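Local coordinates for protein alpha-fucosidase GH29 (Fusarium graminearum, PDB 4PSR) that hydrolyses alpha-L-fucosidic bonds as a family 29 glycoside hydrolase with a TIM-barrel domain, probably including fucose alpha-1,6-linked to the reducing-end N-acetylglucosamine of glycoprotein glycans, at residues A324-H327 with S328-R332. Numbering follows the deposited sequence.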
loop_
_atom_site.group_PDB
_atom_site.type_symbol
_atom_site.label_atom_id
_atom_site.label_comp_id
_atom_site.label_asym_id
_atom_site.label_seq_id
_atom_site.Cartn_x
_atom_site.Cartn_y
_atom_site.Cartn_z
ATOM N N ALA A 324 -7.724 14.671 -0.342
ATOM C CA ALA A 324 -6.848 13.896 -1.199
ATOM C C ALA A 324 -6.537 12.531 -0.583
ATOM O O ALA A 324 -6.468 11.530 -1.294
ATOM C CB ALA A 324 -5.537 14.660 -1.455
ATOM N N MET A 325 -6.308 12.497 0.729
ATOM C CA MET A 325 -6.014 11.223 1.372
ATOM C C MET A 325 -7.191 10.265 1.333
ATOM O O MET A 325 -7.005 9.074 1.063
ATOM C CB MET A 325 -5.506 11.430 2.797
ATOM C CG MET A 325 -4.202 12.227 2.910
ATOM S SD MET A 325 -2.771 11.463 2.144
ATOM C CE MET A 325 -2.850 12.255 0.557
ATOM N N VAL A 326 -8.391 10.790 1.593
ATOM C CA VAL A 326 -9.578 9.949 1.568
ATOM C C VAL A 326 -9.898 9.484 0.147
ATOM O O VAL A 326 -10.193 8.300 -0.064
ATOM C CB VAL A 326 -10.773 10.671 2.201
ATOM C CG1 VAL A 326 -12.094 9.963 1.911
ATOM C CG2 VAL A 326 -10.546 10.791 3.724
ATOM N N HIS A 327 -9.899 10.398 -0.830
ATOM C CA HIS A 327 -10.112 9.989 -2.224
ATOM C C HIS A 327 -9.064 8.979 -2.695
ATOM O O HIS A 327 -9.379 8.045 -3.422
ATOM C CB HIS A 327 -10.145 11.207 -3.141
ATOM C CG HIS A 327 -11.327 12.085 -2.913
ATOM N ND1 HIS A 327 -11.597 13.170 -3.715
ATOM C CD2 HIS A 327 -12.309 12.038 -1.979
ATOM C CE1 HIS A 327 -12.704 13.753 -3.285
ATOM N NE2 HIS A 327 -13.155 13.085 -2.235
ATOM N N SER A 328 -7.825 9.160 -2.253
ATOM C CA SER A 328 -6.761 8.237 -2.623
ATOM C C SER A 328 -7.061 6.854 -2.034
ATOM O O SER A 328 -6.916 5.859 -2.719
ATOM C CB SER A 328 -5.396 8.751 -2.184
ATOM O OG SER A 328 -5.043 9.903 -2.952
ATOM N N LEU A 329 -7.446 6.800 -0.754
ATOM C CA LEU A 329 -7.789 5.535 -0.131
ATOM C C LEU A 329 -8.890 4.817 -0.924
ATOM O O LEU A 329 -8.796 3.628 -1.194
ATOM C CB LEU A 329 -8.228 5.780 1.313
ATOM C CG LEU A 329 -8.769 4.545 2.043
ATOM C CD1 LEU A 329 -7.713 3.443 2.131
ATOM C CD2 LEU A 329 -9.258 4.945 3.425
ATOM N N LEU A 330 -9.966 5.543 -1.244
ATOM C CA LEU A 330 -11.075 4.934 -1.970
ATOM C C LEU A 330 -10.630 4.400 -3.329
ATOM O O LEU A 330 -11.037 3.305 -3.749
ATOM C CB LEU A 330 -12.210 5.943 -2.136
ATOM C CG LEU A 330 -12.906 6.357 -0.825
ATOM C CD1 LEU A 330 -13.676 7.649 -1.013
ATOM C CD2 LEU A 330 -13.820 5.236 -0.303
ATOM N N ASP A 331 -9.796 5.173 -4.025
ATOM C CA ASP A 331 -9.245 4.727 -5.281
ATOM C C ASP A 331 -8.468 3.422 -5.136
ATOM O O ASP A 331 -8.697 2.489 -5.884
ATOM C CB ASP A 331 -8.389 5.842 -5.876
ATOM C CG ASP A 331 -7.959 5.545 -7.291
ATOM O OD1 ASP A 331 -8.794 5.684 -8.217
ATOM O OD2 ASP A 331 -6.760 5.231 -7.535
ATOM N N ARG A 332 -7.550 3.354 -4.180
ATOM C CA ARG A 332 -6.740 2.141 -4.026
ATOM C C ARG A 332 -7.597 0.940 -3.673
ATOM O O ARG A 332 -7.415 -0.148 -4.219
ATOM C CB ARG A 332 -5.639 2.286 -2.962
ATOM C CG ARG A 332 -4.676 3.496 -3.080
ATOM C CD ARG A 332 -4.128 3.718 -4.477
ATOM N NE ARG A 332 -4.748 4.810 -5.228
ATOM C CZ ARG A 332 -4.438 6.096 -5.126
ATOM N NH1 ARG A 332 -5.093 6.977 -5.896
ATOM N NH2 ARG A 332 -3.531 6.523 -4.242
#
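Ser328 reaches back one turn of the helix to Ala324 and bonds its carbonyl oxygen twice. The backbone N of Ser328 makes the regular helical bond to Ala324 O at 2.9 Å, while Ser328 OG donates its proton to the same oxygen at 2.7 Å, the two donors coming from opposite faces of the carbonyl plane. A chi1 of -69° sets OG beside its own backbone N, and this folds the hydroxyl onto the preceding turn, so that a buried polar group is satisfied within the helix itself. Further along, His327 O accepts the backbone N of Asp331 at 3.0 Å. The His327 imidazole swings off the helix and is held at both nitrogens, ND1 by Gly400 N and NE2 by Leu483 O. On another side, Val326 and Leu330 run side by side, with Val326 CG1 4.1 Å from Leu330 CD1; Val326 also packs on Ile362 and Phe365 of helix 353-369. Near the end of the helix, in one of its two modelled conformers, Arg332 meets Asp331 side-on, NE and NH1 both turned to OD2, with NH1 at 2.9 Å. In that same conformer OD2 lies at the guanidinium edge in its plane, while Ser328 O sits over the centre of one face. Lys335 also pairs with OD2 and Arg406 with OD1, which would probably favour a charged carboxylate. Ser328 and Leu329 touch Met339 of strand 337-343, placing helix 322-334 in the last beta-alpha-beta crossover of the eight-stranded TIM barrel, between strands 300-305 and 337-343.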